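Local atomic coordinates of nitroalkane oxidase (Podospora anserina, PDB entry 3MKH), a protein that oxidises primary and secondary nitroalkanes to aldehydes or ketones with its FAD cofactor, releasing nitrite and reducing molecular oxygen to hydrogen peroxide. Residues 418-421 with 422-425; 318-321 with 322-326; 72-75 with 76-79; 384-387 with 388-392. All coordinates share one frame; numbering follows the deposited sequence.

Interaction 1 (418-421 with 422-425); sequences TYDA and WSST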
# COMPACT_ATOMS: atom_id res chain seq x y z
N THR A 418 7.40 -23.14 21.18
CA THR A 418 8.71 -23.44 20.61
C THR A 418 9.13 -22.46 19.50
O THR A 418 10.28 -22.48 19.06
CB THR A 418 8.79 -24.90 20.10
OG1 THR A 418 7.61 -25.21 19.35
CG2 THR A 418 8.86 -25.85 21.29
N TYR A 419 8.21 -21.61 19.05
CA TYR A 419 8.54 -20.61 18.04
C TYR A 419 9.85 -19.88 18.37
O TYR A 419 10.05 -19.40 19.48
CB TYR A 419 7.40 -19.59 17.87
CG TYR A 419 7.61 -18.64 16.70
CD1 TYR A 419 7.45 -19.08 15.38
CD2 TYR A 419 7.97 -17.31 16.91
CE1 TYR A 419 7.63 -18.21 14.31
CE2 TYR A 419 8.15 -16.44 15.85
CZ TYR A 419 7.98 -16.89 14.56
OH TYR A 419 8.17 -16.02 13.52
N ASP A 420 10.74 -19.83 17.39
CA ASP A 420 12.05 -19.23 17.58
C ASP A 420 12.32 -18.38 16.35
O ASP A 420 12.85 -18.85 15.35
CB ASP A 420 13.12 -20.31 17.78
CG ASP A 420 14.47 -19.75 18.22
OD1 ASP A 420 14.61 -18.51 18.34
OD2 ASP A 420 15.40 -20.55 18.44
N ALA A 421 11.93 -17.11 16.46
CA ALA A 421 11.81 -16.22 15.30
C ALA A 421 12.88 -16.35 14.21
O ALA A 421 12.55 -16.55 13.04
CB ALA A 421 11.68 -14.78 15.75
N TRP A 422 14.15 -16.22 14.58
CA TRP A 422 15.21 -16.09 13.59
C TRP A 422 16.10 -17.33 13.48
O TRP A 422 17.17 -17.28 12.87
CB TRP A 422 16.07 -14.83 13.90
CG TRP A 422 15.18 -13.68 14.23
CD1 TRP A 422 14.93 -13.17 15.47
CD2 TRP A 422 14.36 -12.95 13.32
NE1 TRP A 422 14.02 -12.14 15.39
CE2 TRP A 422 13.65 -11.98 14.08
CE3 TRP A 422 14.16 -13.00 11.94
CZ2 TRP A 422 12.76 -11.08 13.49
CZ3 TRP A 422 13.27 -12.10 11.36
CH2 TRP A 422 12.59 -11.15 12.14
N SER A 423 15.65 -18.44 14.04
CA SER A 423 16.43 -19.68 14.01
C SER A 423 16.71 -20.18 12.58
O SER A 423 17.72 -20.83 12.33
CB SER A 423 15.75 -20.78 14.85
OG SER A 423 14.46 -21.10 14.36
N SER A 424 15.83 -19.85 11.64
CA SER A 424 16.00 -20.30 10.26
C SER A 424 17.04 -19.46 9.52
O SER A 424 17.38 -19.74 8.37
CB SER A 424 14.66 -20.29 9.51
OG SER A 424 14.06 -19.00 9.59
N THR A 425 17.53 -18.42 10.18
CA THR A 425 18.63 -17.64 9.64
C THR A 425 19.89 -17.80 10.51
O THR A 425 20.96 -18.16 10.02
CB THR A 425 18.27 -16.14 9.52
OG1 THR A 425 17.16 -15.99 8.63
CG2 THR A 425 19.45 -15.35 8.96
O HOH W 1 15.29 -16.18 17.21

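Interaction 2 (318-321 with 322-326); sequences SGVK and IQTEA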
# COMPACT_ATOMS: atom_id res chain seq x y z
N SER A 318 11.28 0.65 -11.92
CA SER A 318 12.30 0.30 -10.94
C SER A 318 11.64 -0.28 -9.69
O SER A 318 12.19 -1.18 -9.05
CB SER A 318 13.22 1.50 -10.63
OG SER A 318 12.52 2.54 -9.98
N GLY A 319 10.45 0.20 -9.35
CA GLY A 319 9.69 -0.38 -8.26
C GLY A 319 9.42 -1.86 -8.49
O GLY A 319 9.62 -2.69 -7.61
N VAL A 320 8.95 -2.20 -9.68
CA VAL A 320 8.76 -3.60 -10.03
C VAL A 320 10.08 -4.38 -9.96
O VAL A 320 10.11 -5.49 -9.45
CB VAL A 320 8.14 -3.77 -11.43
CG1 VAL A 320 8.14 -5.24 -11.83
CG2 VAL A 320 6.71 -3.18 -11.46
N LYS A 321 11.17 -3.82 -10.49
CA LYS A 321 12.47 -4.50 -10.45
C LYS A 321 12.90 -4.80 -9.00
O LYS A 321 13.36 -5.89 -8.67
CB LYS A 321 13.54 -3.67 -11.16
CG LYS A 321 14.89 -4.38 -11.37
CD LYS A 321 14.73 -5.65 -12.16
CE LYS A 321 16.02 -6.03 -12.88
NZ LYS A 321 17.15 -6.30 -11.94
N ILE A 322 12.74 -3.81 -8.13
CA ILE A 322 13.12 -4.00 -6.74
C ILE A 322 12.34 -5.14 -6.09
O ILE A 322 12.91 -6.03 -5.44
CB ILE A 322 12.93 -2.70 -5.94
CG1 ILE A 322 14.01 -1.68 -6.35
CG2 ILE A 322 12.97 -3.00 -4.45
CD1 ILE A 322 13.60 -0.22 -6.19
N GLN A 323 11.02 -5.12 -6.27
CA GLN A 323 10.17 -6.16 -5.68
C GLN A 323 10.53 -7.55 -6.20
O GLN A 323 10.50 -8.54 -5.45
CB GLN A 323 8.70 -5.85 -5.95
CG GLN A 323 8.20 -4.57 -5.22
CD GLN A 323 8.15 -4.76 -3.71
OE1 GLN A 323 7.69 -5.81 -3.22
NE2 GLN A 323 8.60 -3.76 -2.97
N THR A 324 10.89 -7.62 -7.49
CA THR A 324 11.25 -8.88 -8.13
C THR A 324 12.55 -9.45 -7.53
O THR A 324 12.66 -10.65 -7.28
CB THR A 324 11.40 -8.75 -9.66
OG1 THR A 324 10.22 -8.16 -10.20
CG2 THR A 324 11.59 -10.12 -10.32
N GLU A 325 13.52 -8.57 -7.30
CA GLU A 325 14.78 -9.01 -6.69
C GLU A 325 14.56 -9.50 -5.26
O GLU A 325 15.07 -10.54 -4.88
CB GLU A 325 15.85 -7.90 -6.77
CG GLU A 325 16.20 -7.49 -8.22
CD GLU A 325 16.85 -8.63 -9.01
OE1 GLU A 325 17.06 -9.72 -8.44
OE2 GLU A 325 17.18 -8.43 -10.20
N ALA A 326 13.75 -8.78 -4.48
CA ALA A 326 13.38 -9.27 -3.14
C ALA A 326 12.67 -10.61 -3.20
O ALA A 326 12.95 -11.51 -2.40
CB ALA A 326 12.50 -8.26 -2.43
O HOH W 2 9.21 -1.40 -4.67

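Interaction 3 (72-75 with 76-79); sequences GGTL and IESA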
# COMPACT_ATOMS: atom_id res chain seq x y z
N GLY A 72 14.92 -36.47 -8.93
CA GLY A 72 14.59 -35.19 -8.30
C GLY A 72 15.77 -34.51 -7.64
O GLY A 72 16.54 -35.13 -6.89
N GLY A 73 15.93 -33.22 -7.93
CA GLY A 73 17.02 -32.43 -7.39
C GLY A 73 16.58 -31.53 -6.25
O GLY A 73 15.60 -31.81 -5.55
N THR A 74 17.31 -30.44 -6.06
CA THR A 74 17.04 -29.54 -4.95
C THR A 74 15.85 -28.65 -5.27
O THR A 74 15.49 -28.44 -6.43
CB THR A 74 18.24 -28.65 -4.67
OG1 THR A 74 18.47 -27.83 -5.82
CG2 THR A 74 19.49 -29.49 -4.40
N LEU A 75 15.24 -28.11 -4.22
CA LEU A 75 14.14 -27.17 -4.37
C LEU A 75 14.66 -25.90 -5.07
O LEU A 75 13.94 -25.26 -5.84
CB LEU A 75 13.55 -26.87 -2.99
CG LEU A 75 12.06 -26.65 -2.76
CD1 LEU A 75 11.16 -27.46 -3.72
CD2 LEU A 75 11.71 -26.92 -1.29
N ILE A 76 15.90 -25.53 -4.80
CA ILE A 76 16.49 -24.38 -5.49
C ILE A 76 16.45 -24.55 -7.02
O ILE A 76 16.08 -23.64 -7.76
CB ILE A 76 17.95 -24.15 -5.06
CG1 ILE A 76 18.01 -23.47 -3.70
CG2 ILE A 76 18.68 -23.26 -6.06
CD1 ILE A 76 18.20 -21.97 -3.81
N GLU A 77 16.86 -25.72 -7.49
CA GLU A 77 16.87 -26.00 -8.93
C GLU A 77 15.45 -26.04 -9.50
O GLU A 77 15.21 -25.61 -10.63
CB GLU A 77 17.61 -27.31 -9.22
CG GLU A 77 19.12 -27.13 -9.34
CD GLU A 77 19.92 -28.38 -8.97
OE1 GLU A 77 19.34 -29.38 -8.47
OE2 GLU A 77 21.15 -28.35 -9.18
N SER A 78 14.52 -26.56 -8.72
CA SER A 78 13.12 -26.51 -9.09
C SER A 78 12.64 -25.07 -9.21
O SER A 78 11.89 -24.75 -10.13
CB SER A 78 12.28 -27.26 -8.06
OG SER A 78 12.49 -28.65 -8.21
N ALA A 79 13.06 -24.21 -8.30
CA ALA A 79 12.65 -22.81 -8.33
C ALA A 79 13.18 -22.13 -9.58
O ALA A 79 12.52 -21.28 -10.17
CB ALA A 79 13.11 -22.08 -7.07
O HOH W 3 12.48 -30.37 -6.03
O HOH W 4 15.08 -30.21 -8.50

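Interaction 4 (384-387 with 388-392); sequences PFSD and LLNTA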
# COMPACT_ATOMS: atom_id res chain seq x y z
N PRO A 384 0.90 -8.50 -23.95
CA PRO A 384 0.85 -9.56 -22.93
C PRO A 384 0.37 -9.14 -21.54
O PRO A 384 0.20 -10.03 -20.71
CB PRO A 384 2.32 -9.98 -22.82
CG PRO A 384 3.08 -8.71 -23.09
CD PRO A 384 2.28 -8.03 -24.20
N PHE A 385 0.14 -7.85 -21.30
CA PHE A 385 -0.06 -7.35 -19.94
C PHE A 385 -1.34 -7.83 -19.27
O PHE A 385 -1.34 -8.14 -18.08
CB PHE A 385 0.08 -5.82 -19.90
CG PHE A 385 1.38 -5.34 -20.49
CD1 PHE A 385 2.55 -5.43 -19.76
CD2 PHE A 385 1.43 -4.85 -21.78
CE1 PHE A 385 3.76 -5.02 -20.31
CE2 PHE A 385 2.64 -4.44 -22.34
CZ PHE A 385 3.80 -4.52 -21.59
N SER A 386 -2.43 -7.92 -20.03
CA SER A 386 -3.68 -8.40 -19.46
C SER A 386 -3.56 -9.87 -19.03
O SER A 386 -3.96 -10.24 -17.93
CB SER A 386 -4.83 -8.23 -20.46
OG SER A 386 -6.03 -8.75 -19.94
N ASP A 387 -2.99 -10.70 -19.90
CA ASP A 387 -2.81 -12.11 -19.58
C ASP A 387 -1.90 -12.29 -18.37
O ASP A 387 -2.12 -13.19 -17.56
CB ASP A 387 -2.23 -12.87 -20.77
CG ASP A 387 -3.26 -13.14 -21.85
OD1 ASP A 387 -4.47 -12.91 -21.61
OD2 ASP A 387 -2.85 -13.60 -22.94
N LEU A 388 -0.87 -11.45 -18.26
CA LEU A 388 0.02 -11.52 -17.09
C LEU A 388 -0.76 -11.27 -15.79
O LEU A 388 -0.66 -12.05 -14.85
CB LEU A 388 1.20 -10.54 -17.20
CG LEU A 388 2.30 -11.05 -18.13
CD1 LEU A 388 3.17 -9.90 -18.60
CD2 LEU A 388 3.13 -12.09 -17.38
N LEU A 389 -1.53 -10.19 -15.75
CA LEU A 389 -2.39 -9.91 -14.59
C LEU A 389 -3.34 -11.08 -14.27
O LEU A 389 -3.44 -11.55 -13.14
CB LEU A 389 -3.23 -8.64 -14.86
CG LEU A 389 -4.22 -8.29 -13.75
CD1 LEU A 389 -3.47 -8.19 -12.42
CD2 LEU A 389 -4.98 -6.99 -14.05
N ASN A 390 -4.05 -11.56 -15.29
CA ASN A 390 -5.00 -12.64 -15.07
C ASN A 390 -4.37 -13.98 -14.72
O ASN A 390 -5.05 -14.87 -14.24
CB ASN A 390 -5.95 -12.76 -16.25
CG ASN A 390 -7.00 -11.67 -16.24
OD1 ASN A 390 -7.81 -11.62 -15.33
ND2 ASN A 390 -6.94 -10.77 -17.21
N THR A 391 -3.07 -14.10 -14.97
CA THR A 391 -2.32 -15.25 -14.46
C THR A 391 -1.94 -14.99 -13.01
O THR A 391 -2.12 -15.84 -12.13
CB THR A 391 -1.05 -15.50 -15.33
OG1 THR A 391 -1.44 -15.73 -16.69
CG2 THR A 391 -0.26 -16.73 -14.81
N ALA A 392 -1.43 -13.79 -12.76
CA ALA A 392 -0.90 -13.45 -11.45
C ALA A 392 -1.96 -13.53 -10.34
O ALA A 392 -1.65 -13.95 -9.20
CB ALA A 392 -0.25 -12.05 -11.49
O HOH W 5 -6.47 -11.40 -20.11

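Interaction 1 (418-421 with 422-425)
Between D420 and S423 the backbone folds into a type I beta turn, closed by S423 N donating to D420 O over 3.1 Å with a nearly straight N-H...O angle of 168°, and W422 then takes the N-cap position of the short helix 423-426. The same carbonyl is gripped a second time: S423 OG donates to D420 O at 2.9 Å, lying in the carbonyl plane on a lone pair, whereas the backbone N of S423 sits above that plane. Serine suits this place because its hydroxyl is only one carbon from the chain. Its OG is set between the backbone N and the carbonyl carbon (chi1 61°), which turns it back to the start of the turn. D420 OD2 lies alongside S423 CB. Its other oxygen, OD1, takes a 2.7 Å hydrogen bond from a water, and W422 N donates to that water over 2.9 Å; a short acidic side chain can thus serve the N-H of the cap residue indirectly. A421, small enough to slip under the indole, lays its CB over one face of W422 as a CH-pi contact, 3.6 Å from the centroid of the five-membered ring and 14° off its normal. The indole N-H is used by another chain: W422 NE1 is hydrogen-bonded to D290 OD1 of the second subunit, and the ring makes cation-pi contacts with K321 and R286 of that subunit. Within its own chain the turn follows helix 402-415, and S423 and S424 rest on A347 of helix 345-374.

Interaction 2 (318-321 with 322-326)
V320 O is gripped by two groups of one residue, T324 N at 3.0 Å and T324 OG1 at 2.8 Å, which arrive from opposite faces of the carbonyl plane. This is the intrahelical threonine bond of an alpha helix, here in the middle of helix 311-340. Threonine can make it because its OG1 stands beside the backbone N, anti to the carbonyl carbon (chi1 -53°), and so leans back over the preceding turn. The regular i to i+4 ladder runs on either side, for instance Q323 N to G319 O. The carbonyl O of G319 also accepts from a water, to which Q323 NE2 donates at 3.0 Å; Q323, bent at chi2, passes G319 O with its CG, and its amide lies further off. I322 lays CG1 and CD1 against S318 O, each 3.3 Å from it. V320 and K321 pack on F289 of helix 262-298. One turn apart, K321 and E325 form a salt bridge, both long chains bending to make it. With a second salt bridge to E350 of the second subunit, this would be expected to keep K321 protonated; its NZ also hydrogen-bonds A421 O of that subunit, while E325 OE1 pairs with R328. K321 NZ meets E325 OE2 at 2.8 Å on the anti lone pair, away from OE1.

Interaction 3 (72-75 with 76-79)
T74 and E77 form a capping box at the start of helix 75-88. Its firm hydrogen bond is E77 N to T74 OG1, 3.1 Å long with an angle of 160°. Threonine suits an N-cap because its hydroxyl, set between the backbone N and the carbonyl carbon (chi1 63°), can accept from an N-H of the first turn. The return bond is weak: T74 N donates to E77 OE1 over 3.3 Å. Glutamate is long enough for it because the chain runs extended beyond CG, crossing the threonine side chain, while its OE2 is held by S10. Backbone bonds start the helix proper, S78 N to T74 O and A79 N to L75 O, the latter 2.8 Å. Water-mediated links form a third group. One water donates to T74 O at 2.8 Å and is hydrogen-bonded to S78 OG at 3.0 Å; a second, 2.8 Å from S78 OG, reaches G73 O only weakly. The small serine thus joins the loop to the first turn through solvent. Apolar side chains seat the helix start among its neighbours: L75 packs on V275 and L276 of helix 262-298 and on M338 of helix 311-340, whereas I76 meets W332 and A335 of helix 311-340 and Q11 of helix 9-33.

Interaction 4 (384-387 with 388-392)
L388 folds its side chain back over P384, one turn earlier, with CG 3.5 Å from P384 O and CD1 4.3 Å from P384 CB. CG stands beside the backbone N (chi1 -78°), which directs the isobutyl group toward the start of the helix, while L388 N donates to P384 O in the carbonyl plane. Proline suits a place near the start of a helix, where a missing N-H costs no helical bond; its CG also sits over the centre of the F385 ring. D387 offers its carbonyl to two donors of T391: OG1 at 2.8 Å and N at 2.9 Å reach D387 O from opposite faces of its plane. The carboxylate of D387 forms a salt bridge through OD2 with R30, and OD1 takes a 2.9 Å bond from a water that also binds S386 OG at 2.7 Å. S386 O accepts from N390 N at 3.0 Å and, weakly, from N390 ND2. The amide's stronger partner is N390 of the third subunit, so asparagine, both donor and acceptor, suits an interface where like residues meet. F385 packs on V374, an FAD-binding residue. Helix 385-392 is a short, largely buried helix of the C-terminal helical domain of the acyl-CoA dehydrogenase fold, at a subunit interface and close to the flavin site.

In the fold
From the N terminus, interaction 3 comes first, turning the loop after helix 48-56 into helix 75-88 of the N-terminal domain. Interaction 2 follows within helix 311-340, then interaction 4 within the short helix 385-392, and interaction 1 last, where the chain turns beyond helix 402-415 into helix 423-426. All four are in series, with none nested or crossing, and none touches another inside the chain. Helix 311-340 connects two of them, carrying interaction 2 and packing against interaction 3. Across the tetramer, K321 of 318-326 meets A421 and W422 of the second subunit, so interactions 1 and 2 join between chains, while interaction 4 faces the third subunit.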